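Local coordinates for protein DNA polymerase (Bacillus phage phi29, PDB 2PY5) that replicates the viral genome by protein-primed, processive strand-displacement DNA synthesis and proofreads the product with its own 3'-5' exonuclease, at residues F[15-26]-F[148-158]. The protein carries 2 engineered substitutions. Sequence-based numbering, arbitrary orientation.
Sequences TTTKVEDCRVWA and YHKERPVGYKI. With nucleotides of chain A.
R152 lies flat on the indole of W25: the guanidinium and ring planes are only 6° apart, their centres 3.9 Å from each other. Its chain, extended from CG to NE, slides across the same face, and R152 CD sits 3.4 Å from the centroid of the W25 five-membered ring in a CH-pi contact. A salt bridge from NH2 to E162 and a bond to the carbonyl of D147 fix the rotation of the guanidinium. Y156 turns its edge to that indole in an offset edge-to-face pair, planes at 85°, while R152 CG covers a face of the tyrosine ring and the Y156 hydroxyl is hydrogen-bonded to E162. Past the indole rim, I158 reaches with CD1 to A26 CB, 3.7 Å away.

R23 holds the backbone of the same arginine. R23 NH1 and NH2 both close end-on upon R152 O, R23 NH2 at 2.9 Å, and they come from opposite faces of the carbonyl plane. NE and NH2 meanwhile grip the two carboxylate oxygens of D21 side-on, which holds the guanidinium between V154 CG2 on one face and T16 CG2 on the other. Further along, K18 NZ forms a salt bridge with E151 OE1 at 2.7 Å, on its syn lone pair.

T17 has OG1 between its backbone N and carbonyl carbon (chi1 69°), which brings T17 OG1 into the plane of the H149 ring, 2.8 Å from H149 ND1; CG2 is left beside O2 of DT7 of chain A. Y148 lays its ring over that thymine. One water joins W25 NE1, the carbonyls of T15 and Y148, and O3' of DT7; T15 N donates to that O3' as well, at 3.0 Å. T15 and Y148 hold the 3' end of the single strand here, as befits their established role in stabilising a frayed primer terminus at the 3'-5' exonuclease site of this B-family polymerase.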
ATOM      1  N   THR F  15      22.460   5.398  11.013  1.00 30.64           N
ATOM      2  CA  THR F  15      22.690   6.828  10.893  1.00 29.61           C
ATOM      3  C   THR F  15      22.526   7.538  12.239  1.00 29.11           C
ATOM      4  O   THR F  15      21.830   7.061  13.124  1.00 31.31           O
ATOM      5  CB  THR F  15      21.724   7.440   9.860  1.00 31.18           C
ATOM      6  OG1 THR F  15      20.380   7.245  10.316  1.00 31.49           O
ATOM      7  CG2 THR F  15      21.883   6.776   8.487  1.00 30.54           C
ATOM      8  N   THR F  16      23.204   8.670  12.400  1.00 29.31           N
ATOM      9  CA  THR F  16      23.041   9.471  13.586  1.00 28.69           C
ATOM     10  C   THR F  16      21.728  10.240  13.527  1.00 30.30           C
ATOM     11  O   THR F  16      21.151  10.412  12.444  1.00 30.84           O
ATOM     12  CB  THR F  16      24.219  10.423  13.780  1.00 29.44           C
ATOM     13  OG1 THR F  16      24.275  11.354  12.702  1.00 30.11           O
ATOM     14  CG2 THR F  16      25.519   9.646  13.847  1.00 30.89           C
ATOM     15  N   THR F  17      21.266  10.708  14.685  1.00 31.39           N
ATOM     16  CA  THR F  17      19.888  11.169  14.821  1.00 31.82           C
ATOM     17  C   THR F  17      19.795  12.600  15.330  1.00 34.00           C
ATOM     18  O   THR F  17      18.781  13.000  15.883  1.00 34.19           O
ATOM     19  CB  THR F  17      19.094  10.198  15.713  1.00 33.62           C
ATOM     20  OG1 THR F  17      19.558  10.271  17.063  1.00 33.13           O
ATOM     21  CG2 THR F  17      19.244   8.760  15.185  1.00 33.92           C
ATOM     22  N   LYS F  18      20.853  13.371  15.097  1.00 32.41           N
ATOM     23  CA  LYS F  18      20.916  14.778  15.488  1.00 34.13           C
ATOM     24  C   LYS F  18      20.746  15.650  14.251  1.00 32.71           C
ATOM     25  O   LYS F  18      21.490  15.503  13.282  1.00 35.39           O
ATOM     26  CB  LYS F  18      22.269  15.078  16.102  1.00 36.23           C
ATOM     27  CG  LYS F  18      22.628  14.240  17.309  1.00 38.10           C
ATOM     28  CD  LYS F  18      24.107  14.425  17.618  1.00 40.24           C
ATOM     29  CE  LYS F  18      24.513  13.794  18.932  1.00 41.87           C
ATOM     30  NZ  LYS F  18      25.929  14.136  19.280  1.00 43.14           N
ATOM     31  N   VAL F  19      19.775  16.563  14.276  1.00 33.83           N
ATOM     32  CA  VAL F  19      19.560  17.469  13.131  1.00 32.91           C
ATOM     33  C   VAL F  19      20.816  18.283  12.768  1.00 32.89           C
ATOM     34  O   VAL F  19      21.030  18.615  11.597  1.00 37.40           O
ATOM     35  CB  VAL F  19      18.339  18.403  13.341  1.00 32.79           C
ATOM     36  CG1 VAL F  19      17.058  17.588  13.397  1.00 34.43           C
ATOM     37  CG2 VAL F  19      18.490  19.241  14.596  1.00 34.07           C
ATOM     38  N   GLU F  20      21.667  18.559  13.764  1.00 33.29           N
ATOM     39  CA  GLU F  20      22.901  19.341  13.550  1.00 33.81           C
ATOM     40  C   GLU F  20      24.087  18.454  13.187  1.00 33.73           C
ATOM     41  O   GLU F  20      25.173  18.957  12.903  1.00 35.95           O
ATOM     42  CB  GLU F  20      23.276  20.171  14.793  1.00 37.04           C
ATOM     43  CG  GLU F  20      22.203  20.272  15.838  1.00 42.90           C
ATOM     44  CD  GLU F  20      22.097  19.009  16.678  1.00 45.05           C
ATOM     45  OE1 GLU F  20      21.041  18.360  16.632  1.00 45.01           O
ATOM     46  OE2 GLU F  20      23.081  18.666  17.373  1.00 51.14           O
ATOM     47  N   ASP F  21      23.894  17.137  13.183  1.00 34.07           N
ATOM     48  CA  ASP F  21      25.001  16.221  12.935  1.00 31.83           C
ATOM     49  C   ASP F  21      24.483  14.877  12.444  1.00 32.07           C
ATOM     50  O   ASP F  21      24.458  13.876  13.177  1.00 32.50           O
ATOM     51  CB  ASP F  21      25.830  16.052  14.202  1.00 31.49           C
ATOM     52  CG  ASP F  21      27.077  15.242  13.980  1.00 30.06           C
ATOM     53  OD1 ASP F  21      27.715  14.893  14.989  1.00 35.35           O
ATOM     54  OD2 ASP F  21      27.414  14.943  12.814  1.00 35.92           O
ATOM     55  N   CYS F  22      24.039  14.893  11.195  1.00 31.55           N
ATOM     56  CA  CYS F  22      23.374  13.772  10.570  1.00 31.61           C
ATOM     57  C   CYS F  22      24.295  13.114   9.562  1.00 31.44           C
ATOM     58  O   CYS F  22      24.685  13.731   8.561  1.00 32.90           O
ATOM     59  CB  CYS F  22      22.108  14.273   9.892  1.00 32.94           C
ATOM     60  SG  CYS F  22      21.190  13.054   8.988  1.00 32.86           S
ATOM     61  N   ARG F  23      24.647  11.863   9.837  1.00 30.74           N
ATOM     62  CA  ARG F  23      25.584  11.133   9.002  1.00 31.37           C
ATOM     63  C   ARG F  23      25.461   9.630   9.197  1.00 31.40           C
ATOM     64  O   ARG F  23      24.963   9.159  10.196  1.00 31.89           O
ATOM     65  CB  ARG F  23      27.012  11.586   9.314  1.00 32.89           C
ATOM     66  CG  ARG F  23      27.379  11.474  10.745  1.00 32.91           C
ATOM     67  CD  ARG F  23      28.754  12.085  11.078  1.00 31.52           C
ATOM     68  NE  ARG F  23      28.747  12.430  12.494  1.00 29.57           N
ATOM     69  CZ  ARG F  23      28.872  11.569  13.506  1.00 30.60           C
ATOM     70  NH1 ARG F  23      29.097  10.279  13.308  1.00 31.08           N
ATOM     71  NH2 ARG F  23      28.757  12.008  14.736  1.00 32.15           N
ATOM     72  N   VAL F  24      25.953   8.889   8.222  1.00 30.01           N
ATOM     73  CA  VAL F  24      26.070   7.430   8.319  1.00 29.62           C
ATOM     74  C   VAL F  24      27.182   7.073   9.315  1.00 29.86           C
ATOM     75  O   VAL F  24      28.302   7.599   9.217  1.00 31.12           O
ATOM     76  CB  VAL F  24      26.379   6.834   6.921  1.00 30.08           C
ATOM     77  CG1 VAL F  24      26.735   5.349   6.997  1.00 30.44           C
ATOM     78  CG2 VAL F  24      25.189   7.059   5.992  1.00 30.97           C
ATOM     79  N   TRP F  25      26.870   6.219  10.293  1.00 30.48           N
ATOM     80  CA  TRP F  25      27.905   5.672  11.180  1.00 29.74           C
ATOM     81  C   TRP F  25      28.216   4.203  10.904  1.00 28.92           C
ATOM     82  O   TRP F  25      29.213   3.686  11.384  1.00 30.70           O
ATOM     83  CB  TRP F  25      27.591   5.905  12.666  1.00 30.15           C
ATOM     84  CG  TRP F  25      26.368   5.199  13.217  1.00 29.62           C
ATOM     85  CD1 TRP F  25      25.137   5.745  13.384  1.00 29.44           C
ATOM     86  CD2 TRP F  25      26.289   3.860  13.718  1.00 29.37           C
ATOM     87  NE1 TRP F  25      24.290   4.839  13.968  1.00 30.46           N
ATOM     88  CE2 TRP F  25      24.968   3.667  14.179  1.00 31.15           C
ATOM     89  CE3 TRP F  25      27.210   2.808  13.847  1.00 30.94           C
ATOM     90  CZ2 TRP F  25      24.533   2.454  14.722  1.00 31.35           C
ATOM     91  CZ3 TRP F  25      26.777   1.602  14.401  1.00 30.82           C
ATOM     92  CH2 TRP F  25      25.449   1.440  14.832  1.00 29.63           C
ATOM     93  N   ALA F  26      27.356   3.539  10.128  1.00 29.72           N
ATOM     94  CA  ALA F  26      27.631   2.178   9.672  1.00 29.22           C
ATOM     95  C   ALA F  26      26.973   1.910   8.332  1.00 29.71           C
ATOM     96  O   ALA F  26      25.911   2.444   8.045  1.00 30.20           O
ATOM     97  CB  ALA F  26      27.154   1.146  10.692  1.00 29.78           C
ATOM     98  N   TYR F 148      19.288   3.552  18.666  1.00 35.19           N
ATOM     99  CA  TYR F 148      19.413   4.537  17.578  1.00 34.81           C
ATOM    100  C   TYR F 148      20.127   5.811  18.001  1.00 33.77           C
ATOM    101  O   TYR F 148      20.885   6.394  17.225  1.00 33.84           O
ATOM    102  CB  TYR F 148      18.042   4.942  17.032  1.00 37.14           C
ATOM    103  CG  TYR F 148      17.163   3.799  16.592  1.00 39.38           C
ATOM    104  CD1 TYR F 148      15.874   3.670  17.098  1.00 40.71           C
ATOM    105  CD2 TYR F 148      17.619   2.843  15.691  1.00 38.69           C
ATOM    106  CE1 TYR F 148      15.050   2.625  16.705  1.00 41.89           C
ATOM    107  CE2 TYR F 148      16.793   1.780  15.289  1.00 41.00           C
ATOM    108  CZ  TYR F 148      15.513   1.688  15.813  1.00 41.02           C
ATOM    109  OH  TYR F 148      14.676   0.669  15.453  1.00 41.88           O
ATOM    110  N   HIS F 149      19.873   6.249  19.231  1.00 32.34           N
ATOM    111  CA  HIS F 149      20.263   7.592  19.648  1.00 31.08           C
ATOM    112  C   HIS F 149      21.553   7.639  20.460  1.00 33.66           C
ATOM    113  O   HIS F 149      21.916   8.697  20.955  1.00 35.63           O
ATOM    114  CB  HIS F 149      19.102   8.236  20.401  1.00 34.06           C
ATOM    115  CG  HIS F 149      17.818   8.184  19.642  1.00 35.35           C
ATOM    116  ND1 HIS F 149      17.636   8.856  18.451  1.00 38.45           N
ATOM    117  CD2 HIS F 149      16.676   7.493  19.864  1.00 38.12           C
ATOM    118  CE1 HIS F 149      16.422   8.605  17.991  1.00 40.46           C
ATOM    119  NE2 HIS F 149      15.817   7.788  18.836  1.00 38.50           N
ATOM    120  N   LYS F 150      22.237   6.497  20.574  1.00 32.90           N
ATOM    121  CA  LYS F 150      23.522   6.450  21.257  0.50 33.54           C
ATOM    122  C   LYS F 150      24.498   7.432  20.611  1.00 31.75           C
ATOM    123  O   LYS F 150      24.522   7.599  19.377  1.00 33.17           O
ATOM    124  CB  LYS F 150      24.121   5.035  21.249  0.50 33.05           C
ATOM    125  CG  LYS F 150      25.569   4.988  21.736  0.50 33.62           C
ATOM    126  CD  LYS F 150      26.080   3.589  21.973  0.50 34.73           C
ATOM    127  CE  LYS F 150      27.551   3.629  22.363  0.50 35.94           C
ATOM    128  NZ  LYS F 150      28.109   2.288  22.666  0.50 37.18           N
ATOM    129  N   GLU F 151      25.294   8.079  21.460  1.00 34.16           N
ATOM    130  CA  GLU F 151      26.324   9.007  21.019  1.00 34.57           C
ATOM    131  C   GLU F 151      27.388   8.244  20.222  1.00 32.29           C
ATOM    132  O   GLU F 151      28.041   7.335  20.766  1.00 30.21           O
ATOM    133  CB  GLU F 151      26.947   9.686  22.242  1.00 36.73           C
ATOM    134  CG  GLU F 151      28.217  10.498  21.980  1.00 41.20           C
ATOM    135  CD  GLU F 151      27.981  11.727  21.125  1.00 43.64           C
ATOM    136  OE1 GLU F 151      26.806  12.118  20.928  1.00 41.87           O
ATOM    137  OE2 GLU F 151      28.990  12.316  20.666  1.00 47.97           O
ATOM    138  N   ARG F 152      27.542   8.620  18.950  1.00 30.94           N
ATOM    139  CA  ARG F 152      28.485   7.974  18.031  1.00 30.18           C
ATOM    140  C   ARG F 152      29.217   9.016  17.183  1.00 29.39           C
ATOM    141  O   ARG F 152      28.707   9.457  16.155  1.00 31.44           O
ATOM    142  CB  ARG F 152      27.750   6.994  17.118  1.00 29.05           C
ATOM    143  CG  ARG F 152      27.160   5.791  17.847  1.00 27.38           C
ATOM    144  CD  ARG F 152      26.477   4.856  16.874  1.00 29.33           C
ATOM    145  NE  ARG F 152      25.848   3.700  17.520  1.00 29.89           N
ATOM    146  CZ  ARG F 152      24.550   3.586  17.809  1.00 32.08           C
ATOM    147  NH1 ARG F 152      23.710   4.582  17.564  1.00 32.23           N
ATOM    148  NH2 ARG F 152      24.097   2.472  18.378  1.00 33.49           N
ATOM    149  N   PRO F 153      30.416   9.427  17.628  1.00 29.51           N
ATOM    150  CA  PRO F 153      31.216  10.378  16.875  1.00 29.11           C
ATOM    151  C   PRO F 153      31.731   9.823  15.560  1.00 30.32           C
ATOM    152  O   PRO F 153      31.638   8.628  15.293  1.00 31.42           O
ATOM    153  CB  PRO F 153      32.399  10.653  17.814  1.00 28.78           C
ATOM    154  CG  PRO F 153      31.944  10.232  19.135  1.00 31.90           C
ATOM    155  CD  PRO F 153      31.069   9.075  18.898  1.00 30.37           C
ATOM    156  N   VAL F 154      32.275  10.701  14.731  1.00 28.29           N
ATOM    157  CA  VAL F 154      32.888  10.258  13.498  1.00 27.52           C
ATOM    158  C   VAL F 154      33.979   9.232  13.825  1.00 28.60           C
ATOM    159  O   VAL F 154      34.825   9.468  14.690  1.00 29.21           O
ATOM    160  CB  VAL F 154      33.458  11.443  12.700  1.00 29.62           C
ATOM    161  CG1 VAL F 154      34.292  10.956  11.522  1.00 29.84           C
ATOM    162  CG2 VAL F 154      32.335  12.334  12.225  1.00 31.53           C
ATOM    163  N   GLY F 155      33.948   8.089  13.134  1.00 29.99           N
ATOM    164  CA  GLY F 155      34.953   7.030  13.339  1.00 29.91           C
ATOM    165  C   GLY F 155      34.623   6.090  14.482  1.00 28.81           C
ATOM    166  O   GLY F 155      35.434   5.245  14.865  1.00 31.97           O
ATOM    167  N   TYR F 156      33.428   6.250  15.042  1.00 28.49           N
ATOM    168  CA  TYR F 156      32.936   5.389  16.112  1.00 29.87           C
ATOM    169  C   TYR F 156      33.087   3.913  15.737  1.00 27.61           C
ATOM    170  O   TYR F 156      32.737   3.497  14.614  1.00 28.88           O
ATOM    171  CB  TYR F 156      31.467   5.732  16.432  1.00 30.09           C
ATOM    172  CG  TYR F 156      30.728   4.694  17.237  1.00 30.53           C
ATOM    173  CD1 TYR F 156      30.837   4.658  18.617  1.00 29.49           C
ATOM    174  CD2 TYR F 156      29.900   3.767  16.624  1.00 30.83           C
ATOM    175  CE1 TYR F 156      30.164   3.716  19.366  1.00 29.96           C
ATOM    176  CE2 TYR F 156      29.228   2.810  17.375  1.00 30.57           C
ATOM    177  CZ  TYR F 156      29.356   2.799  18.741  1.00 31.79           C
ATOM    178  OH  TYR F 156      28.686   1.868  19.496  1.00 34.09           O
ATOM    179  N   LYS F 157      33.629   3.147  16.682  1.00 32.26           N
ATOM    180  CA  LYS F 157      33.883   1.719  16.510  1.00 32.82           C
ATOM    181  C   LYS F 157      32.609   0.896  16.689  1.00 32.44           C
ATOM    182  O   LYS F 157      32.025   0.867  17.774  1.00 32.77           O
ATOM    183  CB  LYS F 157      34.929   1.278  17.531  1.00 34.70           C
ATOM    184  CG  LYS F 157      35.246  -0.206  17.571  1.00 36.21           C
ATOM    185  CD  LYS F 157      36.517  -0.433  18.367  1.00 39.30           C
ATOM    186  CE  LYS F 157      36.649  -1.844  18.889  1.00 41.03           C
ATOM    187  NZ  LYS F 157      37.874  -1.973  19.734  1.00 42.25           N
ATOM    188  N   ILE F 158      32.205   0.205  15.629  1.00 32.26           N
ATOM    189  CA  ILE F 158      31.006  -0.627  15.655  1.00 30.64           C
ATOM    190  C   ILE F 158      31.205  -1.817  16.600  1.00 29.92           C
ATOM    191  O   ILE F 158      32.215  -2.523  16.509  1.00 32.61           O
ATOM    192  CB  ILE F 158      30.651  -1.146  14.232  1.00 30.70           C
ATOM    193  CG1 ILE F 158      30.439   0.020  13.254  1.00 30.86           C
ATOM    194  CG2 ILE F 158      29.398  -1.998  14.277  1.00 32.49           C
ATOM    195  CD1 ILE F 158      30.362  -0.418  11.796  1.00 31.79           C
TER
ATOM    196  P    DT A   7      16.408   1.032  10.339  1.00 27.71           P
ATOM    197  OP1  DT A   7      17.470   0.032  10.149  1.00 28.12           O
ATOM    198  OP2  DT A   7      15.287   0.755  11.260  1.00 28.50           O
ATOM    199  O5'  DT A   7      17.026   2.418  10.841  1.00 26.32           O
ATOM    200  C5'  DT A   7      18.058   3.072  10.119  1.00 24.66           C
ATOM    201  C4'  DT A   7      18.432   4.334  10.876  1.00 22.33           C
ATOM    202  O4'  DT A   7      17.269   5.176  11.003  1.00 23.57           O
ATOM    203  C3'  DT A   7      18.915   4.136  12.315  1.00 24.05           C
ATOM    204  O3'  DT A   7      20.317   3.846  12.394  1.00 23.43           O
ATOM    205  C2'  DT A   7      18.620   5.508  12.903  1.00 22.42           C
ATOM    206  C1'  DT A   7      17.330   5.912  12.211  1.00 25.68           C
ATOM    207  N1   DT A   7      16.084   5.647  13.019  1.00 26.19           N
ATOM    208  C2   DT A   7      15.704   6.608  13.922  1.00 27.26           C
ATOM    209  O2   DT A   7      16.323   7.641  14.101  1.00 28.07           O
ATOM    210  N3   DT A   7      14.563   6.324  14.619  1.00 28.35           N
ATOM    211  C4   DT A   7      13.776   5.197  14.501  1.00 29.84           C
ATOM    212  O4   DT A   7      12.759   5.045  15.189  1.00 31.28           O
ATOM    213  C5   DT A   7      14.226   4.225  13.537  1.00 28.58           C
ATOM    214  C7   DT A   7      13.443   2.964  13.325  1.00 29.10           C
ATOM    215  C6   DT A   7      15.346   4.484  12.840  1.00 27.41           C
TER
HETATM  216  O   HOH W   1      21.515   4.665  14.872  1.00 25.89           O
HETATM  217  O   HOH W   2      30.836   4.843  13.165  1.00 25.27           O